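Local coordinates for protein benzoylformate decarboxylase (Mycobacterium smegmatis, PDB 4Q9D) that belongs to the thiamine pyrophosphate enzyme family, whose subunits are built of three alpha/beta domains, and carries a bound magnesium ion, at residues 191-196 / 294-299; 251-256 / 276-281; 371-376 / 396-401; 488-493 / 524-529. All coordinates share one frame; numbering follows the deposited sequence.

Contact 1: residues 191-196 / 294-299; sequences AQFAER and DLLQIT
In the central domain of this thiamine pyrophosphate enzyme, helix 187-199 packs on the parallel sheet above strand 294-299, and Phe193 and Leu296 form the middle of that helix-on-sheet interface. The two axes run roughly antiparallel, 144° apart and 10.3 Å at their closest. The CD2 methyl of Leu296 sits over the centre of the Phe193 ring, 3.7 Å from the centroid and only 3° off the ring normal, a CH-pi contact. Phe193 has CG anti to the carbonyl carbon (chi1 -82°), a torsion that carries the ring toward the strand, edge to Gln297 O and one face to the Leu296 methyl. At that edge, Phe193 CE2 comes 3.7 Å from Gln297 O, while Ile298 CG1 lies 4.2 Å from Phe193 CD2. The other methyl of Leu296 packs against the Phe193 carbonyl oxygen. Arg196 CG lies 4.1 Å from Leu296 CD1. Arginine suits the border of this interface: its aliphatic part lies on leucine, and the bend at chi2 helps carry the guanidinium to Asp294. There Arg196 NH2 donates a nearly straight hydrogen bond of 2.7 Å to Asp294 OD2, part of a salt bridge; the guanidinium and carboxylate planes stand almost perpendicular, and NH2 meets OD2 on its anti side. Leu314 and helix 318-328 continue the apolar layer beyond Phe193 and Ile298. An apolar centre closed at one end by an ion pair is here part of a Rossmann-like alpha/beta layer.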
loop_
_atom_site.group_PDB
_atom_site.type_symbol
_atom_site.label_atom_id
_atom_site.label_comp_id
_atom_site.label_asym_id
_atom_site.label_seq_id
_atom_site.Cartn_x
_atom_site.Cartn_y
_atom_site.Cartn_z
ATOM N N ALA B 191 25.214 -9.507 28.633
ATOM C CA ALA B 191 26.162 -10.280 29.449
ATOM C C ALA B 191 26.453 -11.627 28.790
ATOM O O ALA B 191 27.588 -12.089 28.798
ATOM C CB ALA B 191 25.656 -10.472 30.911
ATOM N N GLN B 192 25.440 -12.256 28.198
ATOM C CA GLN B 192 25.698 -13.488 27.463
ATOM C C GLN B 192 26.678 -13.245 26.319
ATOM O O GLN B 192 27.543 -14.079 26.077
ATOM C CB GLN B 192 24.410 -14.112 26.909
ATOM C CG GLN B 192 23.567 -14.855 27.942
ATOM C CD GLN B 192 22.114 -15.117 27.497
ATOM O OE1 GLN B 192 21.720 -14.845 26.350
ATOM N NE2 GLN B 192 21.307 -15.632 28.427
ATOM N N PHE B 193 26.504 -12.132 25.592
ATOM C CA PHE B 193 27.385 -11.807 24.467
ATOM C C PHE B 193 28.830 -11.599 24.958
ATOM O O PHE B 193 29.795 -12.027 24.315
ATOM C CB PHE B 193 26.898 -10.557 23.697
ATOM C CG PHE B 193 25.780 -10.829 22.669
ATOM C CD1 PHE B 193 24.938 -11.931 22.785
ATOM C CD2 PHE B 193 25.589 -9.960 21.585
ATOM C CE1 PHE B 193 23.909 -12.172 21.845
ATOM C CE2 PHE B 193 24.557 -10.182 20.623
ATOM C CZ PHE B 193 23.713 -11.285 20.755
ATOM N N ALA B 194 28.968 -10.894 26.075
ATOM C CA ALA B 194 30.281 -10.628 26.657
ATOM C C ALA B 194 30.986 -11.929 27.014
ATOM O O ALA B 194 32.186 -12.060 26.813
ATOM C CB ALA B 194 30.157 -9.748 27.897
ATOM N N GLU B 195 30.239 -12.888 27.547
ATOM C CA GLU B 195 30.819 -14.175 27.877
ATOM C C GLU B 195 31.324 -14.859 26.611
ATOM O O GLU B 195 32.373 -15.489 26.626
ATOM C CB GLU B 195 29.811 -15.082 28.594
ATOM C CG GLU B 195 29.662 -14.828 30.090
ATOM C CD GLU B 195 30.994 -14.937 30.853
ATOM O OE1 GLU B 195 31.880 -15.740 30.451
ATOM O OE2 GLU B 195 31.162 -14.199 31.853
ATOM N N ARG B 196 30.572 -14.747 25.520
ATOM C CA ARG B 196 30.961 -15.412 24.277
ATOM C C ARG B 196 32.238 -14.742 23.729
ATOM O O ARG B 196 33.111 -15.391 23.152
ATOM C CB ARG B 196 29.830 -15.323 23.248
ATOM C CG ARG B 196 30.223 -15.795 21.835
ATOM C CD ARG B 196 30.415 -17.311 21.829
ATOM N NE ARG B 196 30.940 -17.841 20.577
ATOM C CZ ARG B 196 32.233 -17.867 20.271
ATOM N NH1 ARG B 196 33.123 -17.370 21.134
ATOM N NH2 ARG B 196 32.634 -18.390 19.109
ATOM N N ASP B 294 31.956 -17.865 14.332
ATOM C CA ASP B 294 30.653 -17.430 14.854
ATOM C C ASP B 294 30.485 -15.919 14.693
ATOM O O ASP B 294 31.478 -15.194 14.522
ATOM C CB ASP B 294 30.492 -17.793 16.330
ATOM C CG ASP B 294 30.372 -19.302 16.565
ATOM O OD1 ASP B 294 29.901 -20.038 15.671
ATOM O OD2 ASP B 294 30.740 -19.742 17.668
ATOM N N LEU B 295 29.240 -15.444 14.759
ATOM C CA LEU B 295 28.956 -13.997 14.646
ATOM C C LEU B 295 27.936 -13.473 15.675
ATOM O O LEU B 295 26.933 -14.123 15.960
ATOM C CB LEU B 295 28.526 -13.638 13.219
ATOM C CG LEU B 295 28.327 -12.153 12.834
ATOM C CD1 LEU B 295 28.565 -11.970 11.340
ATOM C CD2 LEU B 295 26.910 -11.667 13.183
ATOM N N LEU B 296 28.247 -12.320 16.264
ATOM C CA LEU B 296 27.327 -11.581 17.121
ATOM C C LEU B 296 27.043 -10.245 16.436
ATOM O O LEU B 296 27.953 -9.637 15.858
ATOM C CB LEU B 296 27.969 -11.288 18.494
ATOM C CG LEU B 296 28.327 -12.523 19.332
ATOM C CD1 LEU B 296 29.149 -12.099 20.552
ATOM C CD2 LEU B 296 27.076 -13.235 19.757
ATOM N N GLN B 297 25.804 -9.773 16.540
ATOM C CA GLN B 297 25.403 -8.506 15.918
ATOM C C GLN B 297 24.690 -7.637 16.945
ATOM O O GLN B 297 23.827 -8.113 17.672
ATOM C CB GLN B 297 24.496 -8.760 14.719
ATOM C CG GLN B 297 23.992 -7.484 14.010
ATOM C CD GLN B 297 22.940 -7.788 12.933
ATOM O OE1 GLN B 297 22.396 -8.893 12.870
ATOM N NE2 GLN B 297 22.657 -6.806 12.087
ATOM N N ILE B 298 25.060 -6.360 17.004
ATOM C CA ILE B 298 24.415 -5.423 17.916
ATOM C C ILE B 298 24.004 -4.229 17.073
ATOM O O ILE B 298 24.836 -3.648 16.408
ATOM C CB ILE B 298 25.371 -4.959 19.054
ATOM C CG1 ILE B 298 25.751 -6.139 19.970
ATOM C CG2 ILE B 298 24.773 -3.820 19.819
ATOM C CD1 ILE B 298 26.777 -5.770 21.022
ATOM N N THR B 299 22.721 -3.877 17.092
ATOM C CA THR B 299 22.232 -2.781 16.259
ATOM C C THR B 299 21.038 -2.135 16.917
ATOM O O THR B 299 20.312 -2.783 17.698
ATOM C CB THR B 299 21.807 -3.278 14.850
ATOM O OG1 THR B 299 21.229 -2.199 14.113
ATOM C CG2 THR B 299 20.769 -4.405 14.937
#

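Contact 2: residues 251-256 / 276-281; sequences GPLPMT and EVFRYY
Met255 and Tyr281 lie side by side and point the same way, and the sulfur meets the edge of the tyrosine ring, not its face. Met255 SD is 5.3 Å from the Tyr281 ring centroid and 79° off the ring normal, a Met-aromatic contact; it also touches Tyr281 CB at 3.9 Å. Met255 CG sits between the backbone N and the carbonyl carbon (chi1 61°), and the chain then runs extended to the sulfur, which this places beside Tyr281. Leu253 and Phe278 instead cross at about a right angle, and one methyl of Leu253, CD1, rests 3.5 Å from Phe278 CE1. Between these two pairs, Tyr280 CD1 comes within 3.3 Å of Thr256 C, just where helix 257-264 starts; Thr256 is its N-cap, with OG1 bonded to Gly259 N. The backbones are joined by Tyr281 N, which donates to Met255 O at 2.9 Å and 172°. A water donates to both Pro254 O and Arg279 O. Arg279, centre of an inverse gamma turn, grips Glu276 side-on through NE and NH2, one to each oxygen, both from above the carboxylate plane though within the guanidinium plane, and has a second acid partner in Asp238. Tyr281 OH bonds to Ser29 OG of the second subunit. The chemistry is thus mixed: one direct backbone bond and one water join the two segments, sulfur and aromatic groups fill in around them, and the Tyr281 hydroxyl is engaged at the subunit interface.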
loop_
_atom_site.group_PDB
_atom_site.type_symbol
_atom_site.label_atom_id
_atom_site.label_comp_id
_atom_site.label_asym_id
_atom_site.label_seq_id
_atom_site.Cartn_x
_atom_site.Cartn_y
_atom_site.Cartn_z
ATOM N N GLY B 251 40.678 -1.583 8.177
ATOM C CA GLY B 251 40.063 -1.094 6.956
ATOM C C GLY B 251 38.648 -1.620 6.758
ATOM O O GLY B 251 38.158 -2.414 7.558
ATOM N N PRO B 252 37.986 -1.187 5.680
ATOM C CA PRO B 252 36.623 -1.635 5.383
ATOM C C PRO B 252 36.587 -3.106 5.012
ATOM O O PRO B 252 37.520 -3.619 4.422
ATOM C CB PRO B 252 36.217 -0.768 4.177
ATOM C CG PRO B 252 37.536 -0.400 3.541
ATOM C CD PRO B 252 38.486 -0.218 4.693
ATOM N N LEU B 253 35.504 -3.785 5.363
ATOM C CA LEU B 253 35.253 -5.140 4.870
ATOM C C LEU B 253 35.118 -5.136 3.353
ATOM O O LEU B 253 34.773 -4.109 2.755
ATOM C CB LEU B 253 33.961 -5.717 5.499
ATOM C CG LEU B 253 34.002 -6.165 6.969
ATOM C CD1 LEU B 253 32.640 -6.677 7.437
ATOM C CD2 LEU B 253 35.037 -7.274 7.146
ATOM N N PRO B 254 35.370 -6.289 2.722
ATOM C CA PRO B 254 35.014 -6.446 1.312
ATOM C C PRO B 254 33.495 -6.306 1.141
ATOM O O PRO B 254 32.755 -6.394 2.129
ATOM C CB PRO B 254 35.435 -7.892 1.002
ATOM C CG PRO B 254 36.473 -8.239 2.071
ATOM C CD PRO B 254 36.013 -7.496 3.285
ATOM N N MET B 255 33.043 -6.141 -0.101
ATOM C CA MET B 255 31.641 -5.878 -0.381
ATOM C C MET B 255 30.942 -7.038 -1.062
ATOM O O MET B 255 29.866 -6.859 -1.627
ATOM C CB MET B 255 31.487 -4.596 -1.207
ATOM C CG MET B 255 32.166 -4.599 -2.579
ATOM S SD MET B 255 31.839 -3.045 -3.483
ATOM C CE MET B 255 32.700 -1.882 -2.446
ATOM N N THR B 256 31.543 -8.225 -1.012
ATOM C CA THR B 256 30.892 -9.415 -1.572
ATOM C C THR B 256 30.816 -10.528 -0.521
ATOM O O THR B 256 31.557 -10.523 0.472
ATOM C CB THR B 256 31.662 -9.989 -2.774
ATOM O OG1 THR B 256 32.909 -10.514 -2.300
ATOM C CG2 THR B 256 31.936 -8.907 -3.826
ATOM N N GLU B 276 25.522 -3.431 9.181
ATOM C CA GLU B 276 24.690 -4.509 8.654
ATOM C C GLU B 276 25.507 -5.784 8.580
ATOM O O GLU B 276 26.739 -5.754 8.587
ATOM C CB GLU B 276 24.170 -4.121 7.250
ATOM C CG GLU B 276 23.311 -2.867 7.337
ATOM C CD GLU B 276 23.281 -2.007 6.096
ATOM O OE1 GLU B 276 23.802 -2.423 5.032
ATOM O OE2 GLU B 276 22.698 -0.898 6.203
ATOM N N VAL B 277 24.809 -6.903 8.517
ATOM C CA VAL B 277 25.427 -8.191 8.306
ATOM C C VAL B 277 24.928 -8.730 6.979
ATOM O O VAL B 277 23.864 -9.335 6.951
ATOM C CB VAL B 277 25.039 -9.177 9.446
ATOM C CG1 VAL B 277 25.595 -10.593 9.165
ATOM C CG2 VAL B 277 25.549 -8.664 10.767
ATOM N N PHE B 278 25.611 -8.455 5.860
ATOM C CA PHE B 278 26.653 -7.450 5.725
ATOM C C PHE B 278 26.249 -6.584 4.547
ATOM O O PHE B 278 25.454 -7.001 3.717
ATOM C CB PHE B 278 28.018 -8.066 5.375
ATOM C CG PHE B 278 28.682 -8.790 6.512
ATOM C CD1 PHE B 278 29.404 -8.093 7.462
ATOM C CD2 PHE B 278 28.596 -10.169 6.618
ATOM C CE1 PHE B 278 30.040 -8.769 8.521
ATOM C CE2 PHE B 278 29.227 -10.868 7.675
ATOM C CZ PHE B 278 29.948 -10.156 8.623
ATOM N N ARG B 279 26.815 -5.393 4.452
ATOM C CA ARG B 279 26.496 -4.532 3.330
ATOM C C ARG B 279 27.168 -5.064 2.068
ATOM O O ARG B 279 28.273 -4.645 1.737
ATOM C CB ARG B 279 26.979 -3.113 3.605
ATOM C CG ARG B 279 26.555 -2.079 2.542
ATOM C CD ARG B 279 26.728 -0.683 3.107
ATOM N NE ARG B 279 25.696 -0.376 4.103
ATOM C CZ ARG B 279 25.507 0.833 4.633
ATOM N NH1 ARG B 279 26.304 1.845 4.311
ATOM N NH2 ARG B 279 24.548 1.025 5.516
ATOM N N TYR B 280 26.509 -5.986 1.375
ATOM C CA TYR B 280 27.034 -6.549 0.134
ATOM C C TYR B 280 26.488 -5.762 -1.041
ATOM O O TYR B 280 25.372 -5.291 -0.987
ATOM C CB TYR B 280 26.552 -7.987 -0.060
ATOM C CG TYR B 280 26.935 -8.989 1.031
ATOM C CD1 TYR B 280 28.275 -9.318 1.294
ATOM C CD2 TYR B 280 25.951 -9.652 1.735
ATOM C CE1 TYR B 280 28.600 -10.252 2.279
ATOM C CE2 TYR B 280 26.254 -10.599 2.698
ATOM C CZ TYR B 280 27.580 -10.904 2.959
ATOM O OH TYR B 280 27.848 -11.868 3.895
ATOM N N TYR B 281 27.321 -5.622 -2.073
ATOM C CA TYR B 281 26.985 -4.905 -3.299
ATOM C C TYR B 281 26.932 -5.881 -4.473
ATOM O O TYR B 281 25.896 -6.502 -4.711
ATOM C CB TYR B 281 28.007 -3.801 -3.575
ATOM C CG TYR B 281 27.540 -2.770 -4.578
ATOM C CD1 TYR B 281 26.281 -2.854 -5.158
ATOM C CD2 TYR B 281 28.361 -1.710 -4.945
ATOM C CE1 TYR B 281 25.852 -1.914 -6.075
ATOM C CE2 TYR B 281 27.939 -0.765 -5.861
ATOM C CZ TYR B 281 26.685 -0.872 -6.422
ATOM O OH TYR B 281 26.261 0.067 -7.335
HETATM O O HOH W 1 30.221 -6.050 3.311
#

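Contact 3: residues 371-376 / 396-401; sequences DAAVVM and SFFATG
Strands 373-376 and 397-399 run parallel, 19° apart and 4.8 Å between axes, with Val374 paired to Phe397 and Val375 to Phe398. They are the two strands of a beta-alpha-beta unit completed by helix 382-388, in the C-terminal part of the protein, and strand 397-399 is the outermost of the sheet within the chain. Val374 uses both its peptide groups: its N donates to Ser396 O at 2.8 Å, and its O accepts from Phe398 N at 3.0 Å. Met376 N then donates to Phe398 O at 3.0 Å. On the face of Val374, Phe397 and Met376, the phenylalanine takes CG anti to its own N (chi1 178°), which sends the ring toward the neighbouring strand; its CZ lies 3.8 Å from Met376 CB, and Val374 CG1 approaches Phe397 CD1 at 4.2 Å. Leu385 of helix 382-388 covers this side, where large apolar groups suit a buried helix-sheet layer. Phe398 faces the other way, and its ring edge meets Ala373 CB, small enough to admit it, while Ile415 of helix 408-421 packs above. Water bridges the two segments beyond the direct bonds: one donates to Asp371 O and Ser396 OG, the hydroxyl also bonding to Pro394 O. At the far end, a second water donates to Met376 O and accepts from Thr400 N, each at 2.9 Å.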
loop_
_atom_site.group_PDB
_atom_site.type_symbol
_atom_site.label_atom_id
_atom_site.label_comp_id
_atom_site.label_asym_id
_atom_site.label_seq_id
_atom_site.Cartn_x
_atom_site.Cartn_y
_atom_site.Cartn_z
ATOM N N ASP B 371 40.615 19.304 10.756
ATOM C CA ASP B 371 39.250 19.220 11.281
ATOM C C ASP B 371 38.179 19.340 10.192
ATOM O O ASP B 371 37.015 19.504 10.511
ATOM C CB ASP B 371 38.999 20.311 12.332
ATOM C CG ASP B 371 39.149 21.713 11.758
ATOM O OD1 ASP B 371 39.628 21.832 10.602
ATOM O OD2 ASP B 371 38.803 22.700 12.453
ATOM N N ALA B 372 38.567 19.280 8.920
ATOM C CA ALA B 372 37.595 19.357 7.835
ATOM C C ALA B 372 36.674 18.131 7.795
ATOM O O ALA B 372 37.060 17.030 8.192
ATOM C CB ALA B 372 38.307 19.538 6.482
ATOM N N ALA B 373 35.452 18.322 7.309
ATOM C CA ALA B 373 34.568 17.183 7.040
ATOM C C ALA B 373 34.752 16.773 5.584
ATOM O O ALA B 373 34.943 17.613 4.696
ATOM C CB ALA B 373 33.113 17.549 7.312
ATOM N N VAL B 374 34.706 15.480 5.330
ATOM C CA VAL B 374 34.799 15.004 3.966
ATOM C C VAL B 374 33.432 14.451 3.541
ATOM O O VAL B 374 32.841 13.661 4.282
ATOM C CB VAL B 374 35.891 13.904 3.826
ATOM C CG1 VAL B 374 35.770 13.184 2.461
ATOM C CG2 VAL B 374 37.290 14.525 3.982
ATOM N N VAL B 375 32.931 14.876 2.371
ATOM C CA VAL B 375 31.735 14.261 1.770
ATOM C C VAL B 375 32.175 13.518 0.512
ATOM O O VAL B 375 32.880 14.085 -0.319
ATOM C CB VAL B 375 30.654 15.312 1.401
ATOM C CG1 VAL B 375 29.491 14.643 0.675
ATOM C CG2 VAL B 375 30.155 16.008 2.651
ATOM N N MET B 376 31.769 12.256 0.365
ATOM C CA MET B 376 32.295 11.426 -0.721
ATOM C C MET B 376 31.186 10.989 -1.660
ATOM O O MET B 376 30.182 10.438 -1.218
ATOM C CB MET B 376 32.948 10.150 -0.148
ATOM C CG MET B 376 33.362 9.130 -1.244
ATOM S SD MET B 376 34.729 9.797 -2.266
ATOM C CE MET B 376 35.447 8.262 -2.886
ATOM N N SER B 396 32.947 13.266 10.670
ATOM C CA SER B 396 33.764 14.014 9.721
ATOM C C SER B 396 33.838 13.344 8.374
ATOM O O SER B 396 34.668 13.707 7.537
ATOM C CB SER B 396 35.176 14.238 10.282
ATOM O OG SER B 396 35.104 15.007 11.467
ATOM N N PHE B 397 32.985 12.348 8.180
ATOM C CA PHE B 397 32.881 11.658 6.904
ATOM C C PHE B 397 31.400 11.383 6.654
ATOM O O PHE B 397 30.697 10.903 7.554
ATOM C CB PHE B 397 33.609 10.313 6.903
ATOM C CG PHE B 397 33.463 9.584 5.609
ATOM C CD1 PHE B 397 34.350 9.828 4.565
ATOM C CD2 PHE B 397 32.401 8.708 5.402
ATOM C CE1 PHE B 397 34.191 9.183 3.316
ATOM C CE2 PHE B 397 32.242 8.058 4.188
ATOM C CZ PHE B 397 33.151 8.289 3.135
ATOM N N PHE B 398 30.937 11.681 5.443
ATOM C CA PHE B 398 29.537 11.417 5.053
ATOM C C PHE B 398 29.443 10.953 3.601
ATOM O O PHE B 398 30.107 11.503 2.721
ATOM C CB PHE B 398 28.687 12.682 5.197
ATOM C CG PHE B 398 28.740 13.301 6.573
ATOM C CD1 PHE B 398 27.746 13.030 7.518
ATOM C CD2 PHE B 398 29.773 14.169 6.918
ATOM C CE1 PHE B 398 27.781 13.606 8.799
ATOM C CE2 PHE B 398 29.824 14.757 8.201
ATOM C CZ PHE B 398 28.824 14.472 9.140
ATOM N N ALA B 399 28.628 9.934 3.362
ATOM C CA ALA B 399 28.271 9.541 2.005
ATOM C C ALA B 399 26.808 9.083 1.980
ATOM O O ALA B 399 26.205 8.821 3.037
ATOM C CB ALA B 399 29.177 8.422 1.502
ATOM N N THR B 400 26.264 8.987 0.770
ATOM C CA THR B 400 24.875 8.581 0.553
ATOM C C THR B 400 24.472 7.388 1.408
ATOM O O THR B 400 25.184 6.370 1.442
ATOM C CB THR B 400 24.612 8.244 -0.916
ATOM O OG1 THR B 400 23.316 7.637 -1.008
ATOM C CG2 THR B 400 25.693 7.262 -1.468
ATOM N N GLY B 401 23.340 7.526 2.106
ATOM C CA GLY B 401 22.782 6.444 2.925
ATOM C C GLY B 401 22.406 5.231 2.092
ATOM O O GLY B 401 22.520 4.086 2.539
HETATM O O HOH W 2 35.539 17.823 11.842
HETATM O O HOH W 3 27.333 10.451 -1.454
#

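Contact 4: residues 488-493 / 524-529; sequences DISSIA and VLVVPT
With CG1 anti to the carbonyl carbon (chi1 -66°), Ile489 turns its CG2 methyl to the strand; in Val526 it is CG2, anti to its own carbonyl carbon, that comes forward to meet it. The two methyls touch at 3.7 Å, Ile489 CG2 against Val526 CG2. Helix 489-495 here packs antiparallel on strand 523-528 of the parallel sheet in the C-terminal thiamine pyrophosphate-binding domain, the directions 173° apart. Ile489 CG2 also lies 4.3 Å from Val524 CG1, so one branch of the isoleucine spans two strand residues that point to the same side. One turn along, Ala493 CB rests 3.6 Å from Val524 CB, and the methyl is small enough to let helix and strand approach to 8.7 Å between axes. Ser490 OG passes 3.8 Å from Val526 CG2, but its polar partners are the OG1 atoms of Thr500 and Thr502. Asp488 is the N-cap of the helix, accepting a weak bond from Ser491 N at OD1. Phe437 of helix 434-439 packs on both Ile489 and Val524, and Ile489 also touches Asp434, a ligand of the magnesium ion. Ser491 and Ile492 look to the second subunit, meeting its Ser491 and Phe496. Chemically the interface is wholly apolar apart from one serine oxygen: beta-branched side chains and a methyl hold helix to strand by close packing, while Ser490 OG bonds to strand 499-502 and Asp488 caps the helix start.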
loop_
_atom_site.group_PDB
_atom_site.type_symbol
_atom_site.label_atom_id
_atom_site.label_comp_id
_atom_site.label_asym_id
_atom_site.label_seq_id
_atom_site.Cartn_x
_atom_site.Cartn_y
_atom_site.Cartn_z
ATOM N N ASP B 488 30.862 21.851 -19.538
ATOM C CA ASP B 488 31.832 22.774 -18.972
ATOM C C ASP B 488 31.340 23.102 -17.566
ATOM O O ASP B 488 30.502 23.987 -17.358
ATOM C CB ASP B 488 31.994 24.020 -19.857
ATOM C CG ASP B 488 32.866 25.103 -19.200
ATOM O OD1 ASP B 488 33.523 24.845 -18.175
ATOM O OD2 ASP B 488 32.863 26.232 -19.704
ATOM N N ILE B 489 31.830 22.334 -16.600
ATOM C CA ILE B 489 31.277 22.380 -15.263
ATOM C C ILE B 489 31.599 23.708 -14.537
ATOM O O ILE B 489 30.822 24.160 -13.702
ATOM C CB ILE B 489 31.702 21.135 -14.458
ATOM C CG1 ILE B 489 31.053 19.887 -15.078
ATOM C CG2 ILE B 489 31.328 21.311 -12.967
ATOM C CD1 ILE B 489 31.463 18.591 -14.449
ATOM N N SER B 490 32.725 24.340 -14.872
ATOM C CA SER B 490 33.054 25.676 -14.328
ATOM C C SER B 490 32.045 26.751 -14.707
ATOM O O SER B 490 31.615 27.520 -13.852
ATOM C CB SER B 490 34.439 26.147 -14.765
ATOM O OG SER B 490 35.381 25.735 -13.810
ATOM N N SER B 491 31.653 26.796 -15.977
ATOM C CA SER B 491 30.620 27.747 -16.391
ATOM C C SER B 491 29.324 27.551 -15.629
ATOM O O SER B 491 28.692 28.529 -15.197
ATOM C CB SER B 491 30.361 27.650 -17.887
ATOM O OG SER B 491 31.564 27.987 -18.542
ATOM N N ILE B 492 28.923 26.293 -15.461
ATOM C CA ILE B 492 27.687 26.002 -14.730
ATOM C C ILE B 492 27.828 26.494 -13.299
ATOM O O ILE B 492 26.938 27.177 -12.777
ATOM C CB ILE B 492 27.325 24.488 -14.785
ATOM C CG1 ILE B 492 27.186 24.029 -16.230
ATOM C CG2 ILE B 492 26.031 24.180 -14.012
ATOM C CD1 ILE B 492 27.142 22.463 -16.407
ATOM N N ALA B 493 28.962 26.193 -12.675
ATOM C CA ALA B 493 29.185 26.559 -11.265
ATOM C C ALA B 493 29.150 28.075 -11.072
ATOM O O ALA B 493 28.545 28.591 -10.138
ATOM C CB ALA B 493 30.532 26.004 -10.787
ATOM N N VAL B 524 33.882 25.539 -6.635
ATOM C CA VAL B 524 33.848 24.324 -7.420
ATOM C C VAL B 524 35.157 24.214 -8.230
ATOM O O VAL B 524 35.425 25.015 -9.126
ATOM C CB VAL B 524 32.627 24.302 -8.357
ATOM C CG1 VAL B 524 32.628 23.034 -9.235
ATOM C CG2 VAL B 524 31.298 24.428 -7.527
ATOM N N LEU B 525 35.985 23.236 -7.887
ATOM C CA LEU B 525 37.241 23.021 -8.602
ATOM C C LEU B 525 37.044 21.815 -9.505
ATOM O O LEU B 525 36.756 20.712 -9.039
ATOM C CB LEU B 525 38.405 22.796 -7.624
ATOM C CG LEU B 525 38.714 23.972 -6.688
ATOM C CD1 LEU B 525 39.846 23.611 -5.709
ATOM C CD2 LEU B 525 39.029 25.253 -7.444
ATOM N N VAL B 526 37.161 22.038 -10.800
ATOM C CA VAL B 526 36.984 20.979 -11.760
ATOM C C VAL B 526 38.371 20.438 -12.145
ATOM O O VAL B 526 39.205 21.176 -12.660
ATOM C CB VAL B 526 36.185 21.488 -12.984
ATOM C CG1 VAL B 526 35.876 20.329 -13.915
ATOM C CG2 VAL B 526 34.856 22.165 -12.510
ATOM N N VAL B 527 38.609 19.154 -11.866
ATOM C CA VAL B 527 39.908 18.543 -12.060
ATOM C C VAL B 527 39.841 17.465 -13.147
ATOM O O VAL B 527 39.250 16.403 -12.957
ATOM C CB VAL B 527 40.434 17.924 -10.761
ATOM C CG1 VAL B 527 41.846 17.353 -10.978
ATOM C CG2 VAL B 527 40.439 18.960 -9.611
ATOM N N PRO B 528 40.448 17.731 -14.311
ATOM C CA PRO B 528 40.380 16.691 -15.347
ATOM C C PRO B 528 41.184 15.468 -14.925
ATOM O O PRO B 528 42.341 15.595 -14.537
ATOM C CB PRO B 528 40.998 17.369 -16.584
ATOM C CG PRO B 528 40.950 18.863 -16.280
ATOM C CD PRO B 528 41.067 18.982 -14.782
ATOM N N THR B 529 40.581 14.291 -14.972
ATOM C CA THR B 529 41.272 13.104 -14.483
ATOM C C THR B 529 41.160 12.013 -15.537
ATOM O O THR B 529 40.389 12.135 -16.487
ATOM C CB THR B 529 40.658 12.583 -13.166
ATOM O OG1 THR B 529 39.297 12.233 -13.411
ATOM C CG2 THR B 529 40.709 13.659 -12.061
#

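Contacts 1 and 2 belong to the central domain and meet directly: Leu295 CD1 packs on Phe278 CZ at 3.5 Å and Gln297 CD on Val277 CG2 at 3.5 Å, so the loop 276-281 lies against strand 294-299. Contacts 3 and 4 share the C-terminal sheet, their centres about 21 Å apart, contact 3 near one edge and contact 4 near the other. The magnesium ion, held by Asp434, Asn461 and Glu463, lies about 11 Å from the side chain of Met376 and about 9 Å from that of Ile489. Contacts 2 and 3 approach to about 5 Å between nearest atoms, whereas contacts 1 and 4, about 49 Å apart between centres, lie on opposite sides of the chain's centre.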